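PDB 4ZM5: chain length determinant protein from Shigella flexneri, which regulates the length of the O-antigen chains of lipopolysaccharide, probably as an oligomer anchored in the inner membrane. Local coordinates for residues D61-E64 with E65-L69; E152-Q155 with Y156-A160; I121-G124 with R125-Q129. The protein carries 1 engineered substitution. All blocks are in the same frame, centred on the assembly; numbering follows the deposited sequence.

Contact 1 of 3, residues D61-E64 with E65-L69; sequences DNQE and EPEKL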
ATOM      1  N   ASP B  61     -37.354   6.828  -8.780  1.00 48.34           N
ATOM      2  CA  ASP B  61     -38.524   7.202  -7.995  1.00 50.22           C
ATOM      3  C   ASP B  61     -38.932   8.663  -8.273  1.00 59.40           C
ATOM      4  O   ASP B  61     -40.129   8.979  -8.292  1.00 61.40           O
ATOM      5  CB  ASP B  61     -38.232   7.016  -6.502  1.00 50.18           C
ATOM      6  CG  ASP B  61     -39.439   7.215  -5.617  1.00 64.49           C
ATOM      7  OD1 ASP B  61     -40.306   6.305  -5.585  1.00 66.05           O
ATOM      8  OD2 ASP B  61     -39.535   8.293  -4.975  1.00 71.71           O
ATOM      9  N   ASN B  62     -37.935   9.548  -8.487  1.00 56.89           N
ATOM     10  CA  ASN B  62     -38.159  10.969  -8.739  1.00 59.82           C
ATOM     11  C   ASN B  62     -38.384  11.243 -10.241  1.00 68.49           C
ATOM     12  O   ASN B  62     -37.753  12.119 -10.838  1.00 68.18           O
ATOM     13  CB  ASN B  62     -37.008  11.807  -8.180  1.00 57.28           C
ATOM     14  CG  ASN B  62     -37.365  13.259  -8.037  1.00 78.30           C
ATOM     15  OD1 ASN B  62     -38.370  13.620  -7.424  1.00 78.95           O
ATOM     16  ND2 ASN B  62     -36.576  14.122  -8.638  1.00 70.17           N
ATOM     17  N   GLN B  63     -39.334  10.501 -10.822  1.00 68.66           N
ATOM     18  CA  GLN B  63     -39.766  10.581 -12.217  1.00 71.51           C
ATOM     19  C   GLN B  63     -41.261  10.844 -12.284  1.00 78.58           C
ATOM     20  O   GLN B  63     -41.937  10.601 -11.283  1.00 77.34           O
ATOM     21  CB  GLN B  63     -39.476   9.249 -12.918  1.00 71.23           C
ATOM     22  CG  GLN B  63     -38.023   8.959 -13.221  1.00 81.88           C
ATOM     23  CD  GLN B  63     -37.910   7.678 -14.010  1.00 94.41           C
ATOM     24  OE1 GLN B  63     -37.004   7.506 -14.831  1.00 92.32           O
ATOM     25  NE2 GLN B  63     -38.825   6.731 -13.767  1.00 73.66           N
ATOM     26  N   GLU B  64     -41.794  11.276 -13.469  1.00 78.96           N
ATOM     27  CA  GLU B  64     -43.236  11.473 -13.697  1.00 82.42           C
ATOM     28  C   GLU B  64     -43.973  10.169 -13.334  1.00 84.87           C
ATOM     29  O   GLU B  64     -44.883  10.177 -12.496  1.00 84.43           O
ATOM     30  CB  GLU B  64     -43.513  11.875 -15.160  1.00 87.57           C
ATOM     31  CG  GLU B  64     -43.731  13.362 -15.375  1.00102.03           C
ATOM     32  CD  GLU B  64     -44.129  13.758 -16.788  1.00124.13           C
ATOM     33  OE1 GLU B  64     -43.389  14.551 -17.416  1.00107.28           O
ATOM     34  OE2 GLU B  64     -45.188  13.288 -17.263  1.00124.29           O
ATOM     35  N   GLU B  65     -43.504   9.043 -13.920  1.00 79.86           N
ATOM     36  CA  GLU B  65     -43.975   7.685 -13.655  1.00 77.70           C
ATOM     37  C   GLU B  65     -42.850   6.988 -12.874  1.00 75.18           C
ATOM     38  O   GLU B  65     -41.809   6.629 -13.443  1.00 73.30           O
ATOM     39  CB  GLU B  65     -44.365   6.950 -14.956  1.00 81.16           C
ATOM     40  CG  GLU B  65     -45.328   5.778 -14.766  1.00 94.87           C
ATOM     41  CD  GLU B  65     -44.770   4.482 -14.193  1.00117.94           C
ATOM     42  OE1 GLU B  65     -43.555   4.216 -14.357  1.00120.63           O
ATOM     43  OE2 GLU B  65     -45.564   3.713 -13.601  1.00100.30           O
ATOM     44  N   PRO B  66     -43.008   6.897 -11.538  1.00 68.40           N
ATOM     45  CA  PRO B  66     -41.950   6.305 -10.710  1.00 63.47           C
ATOM     46  C   PRO B  66     -41.699   4.818 -10.966  1.00 63.53           C
ATOM     47  O   PRO B  66     -42.640   4.029 -11.126  1.00 63.39           O
ATOM     48  CB  PRO B  66     -42.454   6.510  -9.278  1.00 64.69           C
ATOM     49  CG  PRO B  66     -43.582   7.445  -9.361  1.00 72.86           C
ATOM     50  CD  PRO B  66     -44.162   7.316 -10.718  1.00 71.36           C
ATOM     51  N   GLU B  67     -40.413   4.443 -10.971  1.00 55.56           N
ATOM     52  CA  GLU B  67     -39.982   3.063 -11.143  1.00 52.19           C
ATOM     53  C   GLU B  67     -39.428   2.570  -9.809  1.00 51.58           C
ATOM     54  O   GLU B  67     -38.864   3.355  -9.030  1.00 50.18           O
ATOM     55  CB  GLU B  67     -38.944   2.928 -12.274  1.00 53.31           C
ATOM     56  CG  GLU B  67     -39.495   3.132 -13.682  1.00 66.20           C
ATOM     57  CD  GLU B  67     -38.454   3.221 -14.793  1.00 87.67           C
ATOM     58  OE1 GLU B  67     -38.351   4.302 -15.419  1.00 79.52           O
ATOM     59  OE2 GLU B  67     -37.751   2.217 -15.052  1.00 80.98           O
ATOM     60  N   LYS B  68     -39.625   1.281  -9.531  1.00 45.62           N
ATOM     61  CA  LYS B  68     -39.147   0.670  -8.307  1.00 42.52           C
ATOM     62  C   LYS B  68     -37.946  -0.215  -8.620  1.00 44.13           C
ATOM     63  O   LYS B  68     -38.065  -1.237  -9.307  1.00 40.93           O
ATOM     64  CB  LYS B  68     -40.279  -0.116  -7.592  1.00 45.20           C
ATOM     65  CG  LYS B  68     -39.853  -0.974  -6.393  1.00 56.38           C
ATOM     66  CD  LYS B  68     -39.604  -0.170  -5.118  1.00 68.29           C
ATOM     67  CE  LYS B  68     -39.778  -1.029  -3.884  1.00 80.17           C
ATOM     68  NZ  LYS B  68     -39.409  -0.294  -2.640  1.00 89.53           N
ATOM     69  N   LEU B  69     -36.778   0.226  -8.124  1.00 41.71           N
ATOM     70  CA  LEU B  69     -35.509  -0.489  -8.175  1.00 40.19           C
ATOM     71  C   LEU B  69     -34.944  -0.540  -6.769  1.00 40.28           C
ATOM     72  O   LEU B  69     -34.920   0.476  -6.067  1.00 39.56           O
ATOM     73  CB  LEU B  69     -34.525   0.132  -9.159  1.00 41.69           C
ATOM     74  CG  LEU B  69     -33.273  -0.685  -9.389  1.00 45.78           C
ATOM     75  CD1 LEU B  69     -33.169  -1.111 -10.818  1.00 47.69           C
ATOM     76  CD2 LEU B  69     -32.065   0.103  -8.972  1.00 48.22           C
TER
HETATM   77  O   HOH W   1     -40.477   3.546  -6.881  1.00 43.03           O
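Gln63 and Glu67 close the turn between helix 55-61 and strand 68-73 with an amide-to-carboxylate hydrogen bond. The CB of Gln63 lies 3.5 Å from the carbonyl O of Glu65, so contact with the other arm begins at the root of the side chain. CG sits beside the backbone N (chi1 -73°), and the extended chain beyond it carries the amide over to Glu67. CD comes within 3.7 Å of Glu67 OE1, Gln63 OE1 lies 3.5 Å from that oxygen without a bond being implied, and NE2 ends 3.0 Å from it. The N-H points almost straight at it, at 167°, and Glu67 OE1 lies practically in the amide plane. On the acceptor side this oxygen is met on its anti side and 31° out of the carboxylate plane. NE2 also makes a weak, bent bond of 3.0 Å to Glu65 O, so one amide nitrogen bridges a main-chain and a side-chain oxygen.

A second seam joins Asp61 to the strand side. Pro66 CB packs 3.5 Å from Asp61 O, while CD of the same ring rests near the carbonyl of Glu64. A water donates to Asp61 OD1 and, at 2.7 Å, to Glu67 O, linking the Asp61 carboxylate to the backbone carbonyl of Glu67. Asn62 centres an inverse gamma turn and is bonded to Leu235 and Ile237 of the second subunit, which places the turn at a subunit interface. The other carboxylate oxygen of Glu67, OE2, is hydrogen-bonded to the hydroxyls of Tyr86 and Tyr101. The N-H that Gln63 donates to OE1 would probably favour the ionised carboxylate, and the hydroxyls would reinforce this if they donate to OE2.

Contact 2 of 3, residues E152-Q155 with Y156-A160; sequences EALQ and YANQA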
ATOM      1  N   GLU B 152      41.422  18.820   1.728  1.00 28.39           N
ATOM      2  CA  GLU B 152      42.104  19.212   2.957  1.00 27.65           C
ATOM      3  C   GLU B 152      43.350  18.367   3.183  1.00 29.34           C
ATOM      4  O   GLU B 152      44.400  18.923   3.498  1.00 30.69           O
ATOM      5  CB  GLU B 152      41.164  19.125   4.169  1.00 28.42           C
ATOM      6  CG  GLU B 152      40.153  20.253   4.201  1.00 39.44           C
ATOM      7  CD  GLU B 152      40.692  21.658   3.996  1.00 54.59           C
ATOM      8  OE1 GLU B 152      41.500  22.121   4.835  1.00 53.27           O
ATOM      9  OE2 GLU B 152      40.283  22.304   3.002  1.00 38.42           O
ATOM     10  N   ALA B 153      43.241  17.052   2.958  1.00 22.67           N
ATOM     11  CA  ALA B 153      44.320  16.081   3.101  1.00 22.74           C
ATOM     12  C   ALA B 153      45.453  16.346   2.116  1.00 27.58           C
ATOM     13  O   ALA B 153      46.620  16.100   2.427  1.00 27.93           O
ATOM     14  CB  ALA B 153      43.779  14.673   2.909  1.00 23.01           C
ATOM     15  N   LEU B 154      45.119  16.873   0.937  1.00 26.28           N
ATOM     16  CA  LEU B 154      46.109  17.209  -0.084  1.00 26.44           C
ATOM     17  C   LEU B 154      46.984  18.362   0.407  1.00 32.22           C
ATOM     18  O   LEU B 154      48.180  18.375   0.116  1.00 33.63           O
ATOM     19  CB  LEU B 154      45.415  17.549  -1.416  1.00 26.45           C
ATOM     20  CG  LEU B 154      46.294  18.057  -2.578  1.00 30.88           C
ATOM     21  CD1 LEU B 154      47.313  17.021  -3.004  1.00 30.38           C
ATOM     22  CD2 LEU B 154      45.457  18.401  -3.734  1.00 33.60           C
ATOM     23  N   GLN B 155      46.407  19.300   1.194  1.00 29.18           N
ATOM     24  CA  GLN B 155      47.191  20.409   1.769  1.00 30.20           C
ATOM     25  C   GLN B 155      48.206  19.847   2.789  1.00 34.97           C
ATOM     26  O   GLN B 155      49.360  20.280   2.787  1.00 35.80           O
ATOM     27  CB  GLN B 155      46.284  21.456   2.435  1.00 31.75           C
ATOM     28  CG  GLN B 155      45.312  22.159   1.490  1.00 50.37           C
ATOM     29  CD  GLN B 155      44.325  23.063   2.223  1.00 71.87           C
ATOM     30  OE1 GLN B 155      43.698  22.679   3.218  1.00 58.30           O
ATOM     31  NE2 GLN B 155      44.134  24.278   1.725  1.00 71.20           N
ATOM     32  N   TYR B 156      47.785  18.827   3.614  1.00 29.20           N
ATOM     33  CA  TYR B 156      48.655  18.183   4.608  1.00 28.66           C
ATOM     34  C   TYR B 156      49.777  17.379   3.924  1.00 35.15           C
ATOM     35  O   TYR B 156      50.928  17.398   4.389  1.00 35.42           O
ATOM     36  CB  TYR B 156      47.880  17.253   5.587  1.00 27.81           C
ATOM     37  CG  TYR B 156      46.529  17.712   6.093  1.00 27.61           C
ATOM     38  CD1 TYR B 156      46.265  19.062   6.325  1.00 29.17           C
ATOM     39  CD2 TYR B 156      45.549  16.787   6.453  1.00 28.13           C
ATOM     40  CE1 TYR B 156      45.029  19.485   6.805  1.00 29.62           C
ATOM     41  CE2 TYR B 156      44.312  17.198   6.946  1.00 28.59           C
ATOM     42  CZ  TYR B 156      44.058  18.549   7.122  1.00 37.65           C
ATOM     43  OH  TYR B 156      42.846  18.949   7.616  1.00 39.54           O
ATOM     44  N   ALA B 157      49.422  16.636   2.839  1.00 32.06           N
ATOM     45  CA  ALA B 157      50.360  15.810   2.069  1.00 31.98           C
ATOM     46  C   ALA B 157      51.441  16.675   1.430  1.00 36.43           C
ATOM     47  O   ALA B 157      52.604  16.284   1.420  1.00 36.71           O
ATOM     48  CB  ALA B 157      49.619  15.022   1.000  1.00 31.88           C
ATOM     49  N   ASN B 158      51.064  17.870   0.940  1.00 33.34           N
ATOM     50  CA  ASN B 158      52.007  18.811   0.338  1.00 34.11           C
ATOM     51  C   ASN B 158      52.922  19.436   1.387  1.00 38.39           C
ATOM     52  O   ASN B 158      54.090  19.639   1.093  1.00 39.82           O
ATOM     53  CB  ASN B 158      51.270  19.915  -0.430  1.00 34.37           C
ATOM     54  CG  ASN B 158      50.668  19.484  -1.746  1.00 44.22           C
ATOM     55  OD1 ASN B 158      51.118  18.535  -2.410  1.00 36.12           O
ATOM     56  ND2 ASN B 158      49.680  20.226  -2.191  1.00 39.53           N
ATOM     57  N   GLN B 159      52.404  19.770   2.592  1.00 34.68           N
ATOM     58  CA  GLN B 159      53.248  20.382   3.629  1.00 35.45           C
ATOM     59  C   GLN B 159      54.240  19.363   4.196  1.00 40.86           C
ATOM     60  O   GLN B 159      55.397  19.716   4.456  1.00 42.33           O
ATOM     61  CB  GLN B 159      52.439  21.034   4.759  1.00 36.14           C
ATOM     62  CG  GLN B 159      53.162  22.271   5.330  1.00 50.32           C
ATOM     63  CD  GLN B 159      52.597  22.763   6.655  1.00 67.60           C
ATOM     64  OE1 GLN B 159      51.567  23.472   6.704  1.00 54.60           O
ATOM     65  NE2 GLN B 159      53.296  22.433   7.759  1.00 56.40           N
ATOM     66  N   ALA B 160      53.794  18.102   4.365  1.00 36.15           N
ATOM     67  CA  ALA B 160      54.629  17.007   4.855  1.00 36.34           C
ATOM     68  C   ALA B 160      55.543  16.474   3.746  1.00 42.20           C
ATOM     69  O   ALA B 160      56.400  15.636   4.024  1.00 43.41           O
ATOM     70  CB  ALA B 160      53.757  15.888   5.402  1.00 36.13           C
TER
HETATM   71  O   HOH W   2      41.816  21.124   7.299  1.00 28.12           O
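The Tyr156 ring lies against the backbone of the preceding helical turn, with Glu152 O 3.3 Å above the ring plane and over its centre. This face contact also includes Ala153 N, higher above the plane and displaced toward the rim. A chi1 of -40° leaves CG trans to the carbonyl carbon and runs the ring back along the helix; Ala153 CA approaches CD2 at 3.6 Å, and the hydroxyl reaches the CB of Glu152.

Among the main-chain hydrogen bonds, Ala157 N to Ala153 O is 2.9 Å, and the next two, from Asn158 N to Leu154 O and from Gln159 N to Gln155 O, are also regular. The bond from Tyr156 N to Glu152 O is weak at 3.4 Å, so the carbonyl facing the ring is held only loosely by that donor. These turns form the C-terminal part of helix 91-159, the extended helix characteristic of Wzz-type chain-length regulators.

A water sits between Glu152 and Tyr156. It donates to Glu152 OE1 at 2.7 Å, but its link to Tyr156 OH is doubtful, since 2.4 Å is too short. Glu152 OE1 also takes a hydrogen bond with Thr195 OG1 of the second subunit.

Apolar packing is slight: Ala153 CB meets Tyr156 CD2 at 4.5 Å. Leu154 slants past the Asn158 amide, its CG 4.0 Å from ND2, and further packs on Glu187 and Ile190 of helix 183-191.

Contact 3 of 3, residues I121-G124 with R125-Q129; sequences IALG and RKNLQ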
ATOM      1  N   ILE B 121      -1.691   6.364  -9.796  1.00 39.44           N
ATOM      2  CA  ILE B 121      -0.419   6.316 -10.526  1.00 38.83           C
ATOM      3  C   ILE B 121       0.304   7.649 -10.314  1.00 43.34           C
ATOM      4  O   ILE B 121       1.482   7.639 -10.005  1.00 43.83           O
ATOM      5  CB  ILE B 121      -0.641   5.957 -12.029  1.00 41.66           C
ATOM      6  CG1 ILE B 121      -0.862   4.428 -12.191  1.00 41.20           C
ATOM      7  CG2 ILE B 121       0.518   6.444 -12.912  1.00 41.93           C
ATOM      8  CD1 ILE B 121      -1.438   3.968 -13.523  1.00 38.29           C
ATOM      9  N   ALA B 122      -0.419   8.771 -10.398  1.00 41.96           N
ATOM     10  CA  ALA B 122       0.115  10.121 -10.180  1.00 43.26           C
ATOM     11  C   ALA B 122       0.674  10.303  -8.743  1.00 49.72           C
ATOM     12  O   ALA B 122       1.768  10.865  -8.563  1.00 49.97           O
ATOM     13  CB  ALA B 122      -0.966  11.153 -10.465  1.00 44.40           C
ATOM     14  N   LEU B 123      -0.066   9.791  -7.741  1.00 47.25           N
ATOM     15  CA  LEU B 123       0.304   9.825  -6.322  1.00 48.53           C
ATOM     16  C   LEU B 123       1.522   8.936  -6.028  1.00 54.40           C
ATOM     17  O   LEU B 123       2.436   9.369  -5.309  1.00 55.45           O
ATOM     18  CB  LEU B 123      -0.901   9.379  -5.469  1.00 49.01           C
ATOM     19  CG  LEU B 123      -0.769   9.442  -3.929  1.00 53.83           C
ATOM     20  CD1 LEU B 123      -0.384  10.861  -3.431  1.00 54.10           C
ATOM     21  CD2 LEU B 123      -2.058   9.007  -3.285  1.00 55.82           C
ATOM     22  N   GLY B 124       1.503   7.704  -6.554  1.00 50.21           N
ATOM     23  CA  GLY B 124       2.593   6.745  -6.420  1.00 48.94           C
ATOM     24  C   GLY B 124       3.884   7.279  -7.015  1.00 51.47           C
ATOM     25  O   GLY B 124       4.927   7.197  -6.365  1.00 50.83           O
ATOM     26  N   ARG B 125       3.811   7.861  -8.245  1.00 47.83           N
ATOM     27  CA  ARG B 125       4.956   8.450  -8.947  1.00 48.54           C
ATOM     28  C   ARG B 125       5.580   9.585  -8.112  1.00 53.07           C
ATOM     29  O   ARG B 125       6.789   9.561  -7.869  1.00 52.91           O
ATOM     30  CB  ARG B 125       4.566   8.965 -10.335  1.00 49.44           C
ATOM     31  CG  ARG B 125       4.710   7.932 -11.421  1.00 66.19           C
ATOM     32  CD  ARG B 125       3.848   8.301 -12.609  1.00 88.28           C
ATOM     33  NE  ARG B 125       4.628   8.781 -13.749  1.00102.08           N
ATOM     34  CZ  ARG B 125       4.116   9.029 -14.952  1.00117.10           C
ATOM     35  NH1 ARG B 125       2.818   8.850 -15.180  1.00 96.35           N
ATOM     36  NH2 ARG B 125       4.898   9.455 -15.936  1.00107.16           N
ATOM     37  N   LYS B 126       4.746  10.535  -7.638  1.00 48.56           N
ATOM     38  CA  LYS B 126       5.156  11.644  -6.790  1.00 48.47           C
ATOM     39  C   LYS B 126       5.947  11.131  -5.590  1.00 52.90           C
ATOM     40  O   LYS B 126       7.029  11.651  -5.331  1.00 53.37           O
ATOM     41  CB  LYS B 126       3.913  12.444  -6.322  1.00 51.60           C
ATOM     42  CG  LYS B 126       4.174  13.568  -5.291  1.00 61.20           C
ATOM     43  CD  LYS B 126       4.746  14.839  -5.901  1.00 68.75           C
ATOM     44  CE  LYS B 126       4.751  15.984  -4.914  1.00 78.39           C
ATOM     45  NZ  LYS B 126       3.432  16.676  -4.851  1.00 86.61           N
ATOM     46  N   ASN B 127       5.434  10.098  -4.884  1.00 48.92           N
ATOM     47  CA  ASN B 127       6.094   9.550  -3.690  1.00 48.95           C
ATOM     48  C   ASN B 127       7.464   8.917  -4.003  1.00 51.08           C
ATOM     49  O   ASN B 127       8.425   9.148  -3.253  1.00 51.29           O
ATOM     50  CB  ASN B 127       5.183   8.534  -2.980  1.00 52.63           C
ATOM     51  CG  ASN B 127       3.908   9.118  -2.386  1.00 83.05           C
ATOM     52  OD1 ASN B 127       3.819  10.315  -2.046  1.00 79.64           O
ATOM     53  ND2 ASN B 127       2.904   8.265  -2.204  1.00 73.01           N
ATOM     54  N   LEU B 128       7.552   8.159  -5.119  1.00 45.26           N
ATOM     55  CA  LEU B 128       8.785   7.497  -5.559  1.00 44.66           C
ATOM     56  C   LEU B 128       9.826   8.491  -6.090  1.00 48.65           C
ATOM     57  O   LEU B 128      11.010   8.315  -5.810  1.00 46.59           O
ATOM     58  CB  LEU B 128       8.520   6.412  -6.606  1.00 44.62           C
ATOM     59  CG  LEU B 128       7.738   5.176  -6.133  1.00 49.78           C
ATOM     60  CD1 LEU B 128       7.709   4.150  -7.210  1.00 50.69           C
ATOM     61  CD2 LEU B 128       8.344   4.539  -4.876  1.00 52.10           C
ATOM     62  N   GLN B 129       9.390   9.534  -6.823  1.00 47.59           N
ATOM     63  CA  GLN B 129      10.271  10.576  -7.355  1.00 48.23           C
ATOM     64  C   GLN B 129      10.827  11.423  -6.212  1.00 53.56           C
ATOM     65  O   GLN B 129      12.000  11.799  -6.266  1.00 53.96           O
ATOM     66  CB  GLN B 129       9.546  11.452  -8.381  1.00 50.06           C
ATOM     67  CG  GLN B 129       9.355  10.748  -9.721  1.00 59.16           C
ATOM     68  CD  GLN B 129       8.439  11.466 -10.689  1.00 69.27           C
ATOM     69  OE1 GLN B 129       7.495  12.184 -10.307  1.00 64.50           O
ATOM     70  NE2 GLN B 129       8.662  11.219 -11.973  1.00 55.81           N
TER
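Ile121 to Leu128 follow regular alpha-helical geometry, with four successive i to i+4 bonds from Arg125, Lys126, Asn127 and Leu128 to Ile121, Ala122, Leu123 and Gly124, the first 2.9 Å from Arg125 N to Ile121 O. This is the middle of the long helix 91-159, flanked by helices 17-31 and 202-215 of the same chain.

Arg125 folds its aliphatic part over the preceding turn: CB, CG and CD all lie close to Ile121 O, with CB nearest at 3.4 Å. Farther out, CD packs 3.8 Å from Ile121 CG2. The chain bends at chi3 (107°), and the same methyl meets the guanidinium at its edge, near its plane. Arg125 NE has a long, weak ion pair with Glu215 of helix 202-215, while Ile121 also packs on Ile30 of helix 17-31.

Leu128 CG lies 3.5 Å from the carbonyl O of Gly124, which has no side chain. Asn127 stands beside Leu123, its OD1 weakly bonded to Asn28 of the second subunit. A first torsion of -65° turns the Asn127 side chain back toward the preceding turn, bringing its amide carbon CG to 3.3 Å from Leu123 O.

Overall arrangement
Contacts 2 and 3 are successive stations on helix 91-159, with centres 47 Å apart, whereas contact 1 is the turn leading into strand 68-73. Contacts 1 and 2 lie on opposite sides of the chain's centre, about 76 Å apart at their nearest atoms; contact 3 sits close to that centre. Both helical contacts are partly buried, while contact 1 is at the surface. Contact 1, in a loop, is held by side-chain polar bonds and a water. The helical contacts rest first on regular main-chain bonds: contact 2 adds a carbonyl over an aromatic face, while contact 3 adds aliphatic packing along an arginine. All three touch the second subunit.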